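Local coordinates for protein uroporphyrin-III C-methyltransferase (Thermus thermophilus, PDB 1VE2) that probably methylates uroporphyrinogen III, using S-adenosyl-L-methionine as methyl donor, in porphyrin biosynthesis, at residues T180-A194 / L210-G223. Residues are numbered along the deposited sequence; the frame is centred on the assembly and turned at random.
Sequences TPLALLARVGWPGEA and LPSPALLVVGKVVG
Leu185 and Leu215 form one of two hydrogen-bonded pairs that join strands 181-186 and 214-218 as antiparallel neighbours, Leu185 N giving to Leu215 O at 2.8 Å and Leu215 N returning to Leu185 O at 2.6 Å. Ala183 and Val217 repeat the exchange; as in regular antiparallel pairing, non-hydrogen-bonded pairs such as Leu184 with Leu216 come between. Single bonds prolong the ladder at both ends: Gly219 N to Pro181 O, and Arg187 N to Pro213 O, just after the cis Ser212-Pro213 peptide bond. Beyond the last rung the Arg187 side chain bridges two loops. Its chain bends at chi3 (69°), laying the guanidinium edge-on to two carbonyls in its plane: Arg187 NH1 reaches Ser212 O at 3.2 Å, while Arg187 NE holds Pro191 O at 3.0 Å. A methionine here has no donor for either carbonyl, so the loop at Ser212 would probably be held less firmly against the turn at Pro191. The aliphatic part of Arg187 contributes too, its CD resting on Pro211 CB, the two side chains crossing at about a right angle. On the face bearing Leu182, Leu184 and Ala186, Leu210 CD1 presses tightly on Leu184 CB (3.3 Å), while its CD2 touches the methyls of Ala186 and Ala194. Leu184 and Leu216 lie side by side, Leu184 CD2 4.0 Å from Leu216 CG. On the other face, Leu185 CD1 meets Val217 CG2, and Val222 CG1 contacts Ala183 CB at 3.8 Å. Strand 214-218 is central in the mixed five-stranded sheet of the C-terminal domain of the tetrapyrrole methylase fold, between 155-159 and 181-186; 194-199 follows 181-186 at one edge within the chain, and helix 119-124 packs over the Leu185, Leu215 and Val217 face through Ala121 and Leu122.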
ATOM      1  N   THR A 180       8.912 -23.937   1.199  1.00 36.48           N
ATOM      2  CA  THR A 180       8.721 -22.532   1.547  1.00 34.30           C
ATOM      3  C   THR A 180       7.401 -22.233   2.249  1.00 33.27           C
ATOM      4  O   THR A 180       6.334 -22.643   1.791  1.00 33.61           O
ATOM      5  CB  THR A 180       8.818 -21.636   0.295  1.00 34.37           C
ATOM      6  OG1 THR A 180      10.067 -21.869  -0.359  1.00 33.74           O
ATOM      7  CG2 THR A 180       8.731 -20.163   0.683  1.00 33.06           C
ATOM      8  N   PRO A 181       7.462 -21.517   3.384  1.00 32.83           N
ATOM      9  CA  PRO A 181       6.258 -21.161   4.140  1.00 32.58           C
ATOM     10  C   PRO A 181       5.287 -20.392   3.248  1.00 33.04           C
ATOM     11  O   PRO A 181       5.699 -19.529   2.473  1.00 31.31           O
ATOM     12  CB  PRO A 181       6.810 -20.300   5.271  1.00 31.96           C
ATOM     13  CG  PRO A 181       8.146 -20.908   5.519  1.00 32.38           C
ATOM     14  CD  PRO A 181       8.675 -21.124   4.121  1.00 31.80           C
ATOM     15  N   LEU A 182       4.004 -20.717   3.361  1.00 33.23           N
ATOM     16  CA  LEU A 182       2.969 -20.070   2.567  1.00 33.51           C
ATOM     17  C   LEU A 182       1.732 -19.787   3.411  1.00 33.81           C
ATOM     18  O   LEU A 182       1.334 -20.603   4.249  1.00 33.83           O
ATOM     19  CB  LEU A 182       2.592 -20.952   1.375  1.00 35.59           C
ATOM     20  CG  LEU A 182       1.595 -20.376   0.361  1.00 37.92           C
ATOM     21  CD1 LEU A 182       1.846 -20.983  -1.002  1.00 39.35           C
ATOM     22  CD2 LEU A 182       0.172 -20.632   0.817  1.00 38.92           C
ATOM     23  N   ALA A 183       1.129 -18.624   3.187  1.00 31.74           N
ATOM     24  CA  ALA A 183      -0.063 -18.229   3.918  1.00 30.83           C
ATOM     25  C   ALA A 183      -1.209 -17.913   2.971  1.00 31.50           C
ATOM     26  O   ALA A 183      -1.009 -17.358   1.891  1.00 30.71           O
ATOM     27  CB  ALA A 183       0.238 -17.024   4.790  1.00 30.36           C
ATOM     28  N   LEU A 184      -2.416 -18.290   3.376  1.00 31.79           N
ATOM     29  CA  LEU A 184      -3.614 -18.027   2.592  1.00 32.95           C
ATOM     30  C   LEU A 184      -4.527 -17.211   3.499  1.00 33.33           C
ATOM     31  O   LEU A 184      -4.938 -17.680   4.557  1.00 35.51           O
ATOM     32  CB  LEU A 184      -4.292 -19.339   2.182  1.00 33.74           C
ATOM     33  CG  LEU A 184      -3.502 -20.245   1.234  1.00 34.11           C
ATOM     34  CD1 LEU A 184      -4.288 -21.526   0.971  1.00 35.89           C
ATOM     35  CD2 LEU A 184      -3.228 -19.518  -0.075  1.00 34.24           C
ATOM     36  N   LEU A 185      -4.827 -15.981   3.100  1.00 32.97           N
ATOM     37  CA  LEU A 185      -5.659 -15.115   3.919  1.00 32.33           C
ATOM     38  C   LEU A 185      -6.891 -14.653   3.165  1.00 32.89           C
ATOM     39  O   LEU A 185      -6.795 -13.919   2.178  1.00 33.51           O
ATOM     40  CB  LEU A 185      -4.852 -13.901   4.387  1.00 33.15           C
ATOM     41  CG  LEU A 185      -3.485 -14.198   5.009  1.00 33.90           C
ATOM     42  CD1 LEU A 185      -2.462 -14.450   3.908  1.00 34.29           C
ATOM     43  CD2 LEU A 185      -3.049 -13.021   5.866  1.00 34.02           C
ATOM     44  N   ALA A 186      -8.057 -15.081   3.635  1.00 31.12           N
ATOM     45  CA  ALA A 186      -9.301 -14.709   2.985  1.00 29.37           C
ATOM     46  C   ALA A 186     -10.158 -13.799   3.848  1.00 27.01           C
ATOM     47  O   ALA A 186     -10.158 -13.904   5.072  1.00 25.63           O
ATOM     48  CB  ALA A 186     -10.084 -15.964   2.610  1.00 32.04           C
ATOM     49  N   ARG A 187     -10.880 -12.903   3.185  1.00 28.12           N
ATOM     50  CA  ARG A 187     -11.785 -11.960   3.832  1.00 28.75           C
ATOM     51  C   ARG A 187     -11.194 -11.260   5.052  1.00 28.38           C
ATOM     52  O   ARG A 187     -11.861 -11.111   6.079  1.00 27.25           O
ATOM     53  CB  ARG A 187     -13.077 -12.688   4.214  1.00 30.88           C
ATOM     54  CG  ARG A 187     -13.758 -13.379   3.033  1.00 34.90           C
ATOM     55  CD  ARG A 187     -14.994 -14.161   3.469  1.00 36.80           C
ATOM     56  NE  ARG A 187     -16.075 -13.278   3.907  1.00 40.06           N
ATOM     57  CZ  ARG A 187     -16.825 -12.544   3.089  1.00 40.17           C
ATOM     58  NH1 ARG A 187     -16.623 -12.583   1.776  1.00 40.34           N
ATOM     59  NH2 ARG A 187     -17.773 -11.761   3.585  1.00 39.09           N
ATOM     60  N   VAL A 188      -9.944 -10.822   4.941  1.00 26.02           N
ATOM     61  CA  VAL A 188      -9.301 -10.133   6.055  1.00 26.29           C
ATOM     62  C   VAL A 188     -10.061  -8.850   6.360  1.00 26.25           C
ATOM     63  O   VAL A 188     -10.361  -8.072   5.456  1.00 28.05           O
ATOM     64  CB  VAL A 188      -7.835  -9.772   5.736  1.00 25.69           C
ATOM     65  CG1 VAL A 188      -7.211  -9.038   6.925  1.00 23.54           C
ATOM     66  CG2 VAL A 188      -7.054 -11.033   5.410  1.00 25.22           C
ATOM     67  N   GLY A 189     -10.378  -8.643   7.636  1.00 28.02           N
ATOM     68  CA  GLY A 189     -11.096  -7.450   8.045  1.00 28.08           C
ATOM     69  C   GLY A 189     -12.601  -7.563   7.872  1.00 29.66           C
ATOM     70  O   GLY A 189     -13.337  -6.654   8.250  1.00 31.47           O
ATOM     71  N   TRP A 190     -13.055  -8.679   7.307  1.00 29.50           N
ATOM     72  CA  TRP A 190     -14.481  -8.917   7.071  1.00 30.48           C
ATOM     73  C   TRP A 190     -14.991 -10.105   7.881  1.00 31.47           C
ATOM     74  O   TRP A 190     -14.210 -10.937   8.342  1.00 30.60           O
ATOM     75  CB  TRP A 190     -14.732  -9.251   5.598  1.00 30.32           C
ATOM     76  CG  TRP A 190     -14.514  -8.146   4.623  1.00 29.87           C
ATOM     77  CD1 TRP A 190     -13.380  -7.404   4.454  1.00 29.99           C
ATOM     78  CD2 TRP A 190     -15.447  -7.686   3.641  1.00 30.15           C
ATOM     79  NE1 TRP A 190     -13.549  -6.508   3.420  1.00 29.55           N
ATOM     80  CE2 TRP A 190     -14.810  -6.662   2.905  1.00 30.89           C
ATOM     81  CE3 TRP A 190     -16.764  -8.042   3.310  1.00 31.26           C
ATOM     82  CZ2 TRP A 190     -15.444  -5.989   1.857  1.00 30.22           C
ATOM     83  CZ3 TRP A 190     -17.395  -7.374   2.269  1.00 30.91           C
ATOM     84  CH2 TRP A 190     -16.732  -6.357   1.553  1.00 30.88           C
ATOM     85  N   PRO A 191     -16.318 -10.196   8.067  1.00 32.55           N
ATOM     86  CA  PRO A 191     -16.856 -11.333   8.822  1.00 33.38           C
ATOM     87  C   PRO A 191     -16.489 -12.568   7.992  1.00 33.22           C
ATOM     88  O   PRO A 191     -16.575 -12.530   6.765  1.00 34.22           O
ATOM     89  CB  PRO A 191     -18.361 -11.076   8.812  1.00 33.40           C
ATOM     90  CG  PRO A 191     -18.452  -9.579   8.759  1.00 32.51           C
ATOM     91  CD  PRO A 191     -17.373  -9.212   7.763  1.00 32.50           C
ATOM     92  N   GLY A 192     -16.068 -13.647   8.641  1.00 33.78           N
ATOM     93  CA  GLY A 192     -15.702 -14.836   7.888  1.00 33.73           C
ATOM     94  C   GLY A 192     -14.232 -14.858   7.502  1.00 34.03           C
ATOM     95  O   GLY A 192     -13.807 -15.630   6.637  1.00 33.38           O
ATOM     96  N   GLU A 193     -13.455 -13.996   8.145  1.00 34.32           N
ATOM     97  CA  GLU A 193     -12.023 -13.911   7.906  1.00 35.43           C
ATOM     98  C   GLU A 193     -11.384 -15.257   8.220  1.00 36.53           C
ATOM     99  O   GLU A 193     -11.646 -15.848   9.269  1.00 36.00           O
ATOM    100  CB  GLU A 193     -11.418 -12.836   8.806  1.00 35.10           C
ATOM    101  CG  GLU A 193      -9.907 -12.813   8.818  1.00 35.85           C
ATOM    102  CD  GLU A 193      -9.367 -11.790   9.787  1.00 36.38           C
ATOM    103  OE1 GLU A 193      -9.617 -10.584   9.582  1.00 36.54           O
ATOM    104  OE2 GLU A 193      -8.698 -12.194  10.759  1.00 38.16           O
ATOM    105  N   ALA A 194     -10.542 -15.740   7.312  1.00 37.23           N
ATOM    106  CA  ALA A 194      -9.880 -17.023   7.508  1.00 37.66           C
ATOM    107  C   ALA A 194      -8.424 -16.992   7.049  1.00 37.84           C
ATOM    108  O   ALA A 194      -8.117 -16.510   5.960  1.00 38.16           O
ATOM    109  CB  ALA A 194     -10.643 -18.117   6.762  1.00 37.81           C
ATOM    110  N   LEU A 210     -11.382 -22.604   1.174  1.00 58.27           N
ATOM    111  CA  LEU A 210     -11.181 -21.239   1.639  1.00 56.64           C
ATOM    112  C   LEU A 210     -12.154 -20.257   1.002  1.00 54.83           C
ATOM    113  O   LEU A 210     -12.440 -20.343  -0.187  1.00 53.81           O
ATOM    114  CB  LEU A 210      -9.755 -20.782   1.323  1.00 56.88           C
ATOM    115  CG  LEU A 210      -8.792 -20.562   2.488  1.00 57.28           C
ATOM    116  CD1 LEU A 210      -7.508 -19.953   1.947  1.00 58.04           C
ATOM    117  CD2 LEU A 210      -9.417 -19.642   3.525  1.00 57.61           C
ATOM    118  N   PRO A 211     -12.675 -19.309   1.791  1.00 54.02           N
ATOM    119  CA  PRO A 211     -13.612 -18.299   1.295  1.00 54.08           C
ATOM    120  C   PRO A 211     -12.977 -17.446   0.193  1.00 54.89           C
ATOM    121  O   PRO A 211     -11.833 -17.676  -0.212  1.00 54.12           O
ATOM    122  CB  PRO A 211     -13.900 -17.474   2.540  1.00 54.95           C
ATOM    123  CG  PRO A 211     -13.887 -18.480   3.601  1.00 53.87           C
ATOM    124  CD  PRO A 211     -12.636 -19.286   3.262  1.00 53.74           C
ATOM    125  N   SER A 212     -13.727 -16.455  -0.277  1.00 54.43           N
ATOM    126  CA  SER A 212     -13.252 -15.546  -1.314  1.00 54.94           C
ATOM    127  C   SER A 212     -13.743 -14.112  -1.097  1.00 54.19           C
ATOM    128  O   SER A 212     -14.811 -13.887  -0.520  1.00 55.83           O
ATOM    129  CB  SER A 212     -13.703 -16.032  -2.691  1.00 56.19           C
ATOM    130  OG  SER A 212     -13.089 -17.263  -3.025  1.00 58.32           O
ATOM    131  N   PRO A 213     -12.955 -13.118  -1.548  1.00 52.53           N
ATOM    132  CA  PRO A 213     -11.664 -13.280  -2.226  1.00 49.96           C
ATOM    133  C   PRO A 213     -10.574 -13.588  -1.204  1.00 46.71           C
ATOM    134  O   PRO A 213     -10.787 -13.437  -0.001  1.00 46.22           O
ATOM    135  CB  PRO A 213     -11.460 -11.925  -2.895  1.00 50.82           C
ATOM    136  CG  PRO A 213     -12.051 -10.988  -1.884  1.00 51.67           C
ATOM    137  CD  PRO A 213     -13.345 -11.697  -1.511  1.00 52.44           C
ATOM    138  N   ALA A 214      -9.409 -14.018  -1.676  1.00 43.49           N
ATOM    139  CA  ALA A 214      -8.322 -14.337  -0.764  1.00 40.83           C
ATOM    140  C   ALA A 214      -6.960 -13.870  -1.268  1.00 38.77           C
ATOM    141  O   ALA A 214      -6.785 -13.575  -2.451  1.00 38.28           O
ATOM    142  CB  ALA A 214      -8.295 -15.833  -0.500  1.00 40.02           C
ATOM    143  N   LEU A 215      -6.005 -13.806  -0.345  1.00 36.51           N
ATOM    144  CA  LEU A 215      -4.641 -13.389  -0.639  1.00 33.34           C
ATOM    145  C   LEU A 215      -3.711 -14.553  -0.366  1.00 31.35           C
ATOM    146  O   LEU A 215      -4.000 -15.406   0.471  1.00 31.53           O
ATOM    147  CB  LEU A 215      -4.204 -12.243   0.277  1.00 34.49           C
ATOM    148  CG  LEU A 215      -4.894 -10.886   0.287  1.00 37.33           C
ATOM    149  CD1 LEU A 215      -4.267 -10.018   1.376  1.00 35.81           C
ATOM    150  CD2 LEU A 215      -4.755 -10.227  -1.072  1.00 38.10           C
ATOM    151  N   LEU A 216      -2.583 -14.564  -1.058  1.00 28.18           N
ATOM    152  CA  LEU A 216      -1.573 -15.594  -0.879  1.00 26.61           C
ATOM    153  C   LEU A 216      -0.244 -14.881  -0.664  1.00 25.81           C
ATOM    154  O   LEU A 216       0.068 -13.925  -1.374  1.00 24.66           O
ATOM    155  CB  LEU A 216      -1.486 -16.482  -2.123  1.00 28.01           C
ATOM    156  CG  LEU A 216      -0.445 -17.609  -2.145  1.00 29.86           C
ATOM    157  CD1 LEU A 216      -0.830 -18.631  -3.220  1.00 30.44           C
ATOM    158  CD2 LEU A 216       0.947 -17.046  -2.418  1.00 30.80           C
ATOM    159  N   VAL A 217       0.513 -15.325   0.333  1.00 23.19           N
ATOM    160  CA  VAL A 217       1.825 -14.752   0.613  1.00 24.39           C
ATOM    161  C   VAL A 217       2.795 -15.919   0.785  1.00 24.87           C
ATOM    162  O   VAL A 217       2.563 -16.811   1.606  1.00 26.54           O
ATOM    163  CB  VAL A 217       1.828 -13.906   1.905  1.00 23.64           C
ATOM    164  CG1 VAL A 217       3.178 -13.207   2.058  1.00 23.23           C
ATOM    165  CG2 VAL A 217       0.693 -12.895   1.876  1.00 22.55           C
ATOM    166  N   VAL A 218       3.875 -15.917   0.007  1.00 23.82           N
ATOM    167  CA  VAL A 218       4.860 -16.986   0.077  1.00 24.05           C
ATOM    168  C   VAL A 218       6.286 -16.447   0.224  1.00 25.42           C
ATOM    169  O   VAL A 218       6.626 -15.391  -0.316  1.00 23.70           O
ATOM    170  CB  VAL A 218       4.738 -17.916  -1.165  1.00 25.63           C
ATOM    171  CG1 VAL A 218       4.869 -17.111  -2.448  1.00 24.68           C
ATOM    172  CG2 VAL A 218       5.784 -19.032  -1.103  1.00 23.85           C
ATOM    173  N   GLY A 219       7.111 -17.171   0.979  1.00 25.41           N
ATOM    174  CA  GLY A 219       8.481 -16.748   1.189  1.00 25.88           C
ATOM    175  C   GLY A 219       8.929 -17.006   2.615  1.00 26.56           C
ATOM    176  O   GLY A 219       8.106 -17.239   3.499  1.00 25.84           O
ATOM    177  N   LYS A 220      10.238 -16.958   2.838  1.00 27.26           N
ATOM    178  CA  LYS A 220      10.812 -17.185   4.159  1.00 27.37           C
ATOM    179  C   LYS A 220      10.213 -16.319   5.267  1.00 27.17           C
ATOM    180  O   LYS A 220      10.161 -16.739   6.426  1.00 25.40           O
ATOM    181  CB  LYS A 220      12.329 -16.967   4.118  1.00 30.85           C
ATOM    182  CG  LYS A 220      13.087 -17.974   3.260  1.00 33.06           C
ATOM    183  CD  LYS A 220      14.579 -17.694   3.257  1.00 36.68           C
ATOM    184  CE  LYS A 220      15.331 -18.753   2.465  1.00 38.83           C
ATOM    185  NZ  LYS A 220      16.798 -18.507   2.478  1.00 42.94           N
ATOM    186  N   VAL A 221       9.752 -15.117   4.928  1.00 24.00           N
ATOM    187  CA  VAL A 221       9.193 -14.236   5.945  1.00 23.64           C
ATOM    188  C   VAL A 221       7.894 -14.787   6.541  1.00 23.12           C
ATOM    189  O   VAL A 221       7.545 -14.473   7.674  1.00 23.76           O
ATOM    190  CB  VAL A 221       8.912 -12.814   5.386  1.00 22.42           C
ATOM    191  CG1 VAL A 221       7.721 -12.847   4.437  1.00 21.28           C
ATOM    192  CG2 VAL A 221       8.673 -11.841   6.544  1.00 19.43           C
ATOM    193  N   VAL A 222       7.182 -15.598   5.770  1.00 23.80           N
ATOM    194  CA  VAL A 222       5.921 -16.177   6.228  1.00 24.49           C
ATOM    195  C   VAL A 222       6.155 -17.130   7.407  1.00 26.99           C
ATOM    196  O   VAL A 222       5.218 -17.496   8.128  1.00 26.98           O
ATOM    197  CB  VAL A 222       5.211 -16.920   5.064  1.00 24.66           C
ATOM    198  CG1 VAL A 222       3.941 -17.588   5.550  1.00 22.39           C
ATOM    199  CG2 VAL A 222       4.864 -15.928   3.952  1.00 23.88           C
ATOM    200  N   GLY A 223       7.413 -17.510   7.619  1.00 27.60           N
ATOM    201  CA  GLY A 223       7.731 -18.406   8.717  1.00 28.94           C
ATOM    202  C   GLY A 223       7.476 -17.777  10.072  1.00 29.67           C
ATOM    203  O   GLY A 223       7.405 -18.469  11.084  1.00 30.49           O
TER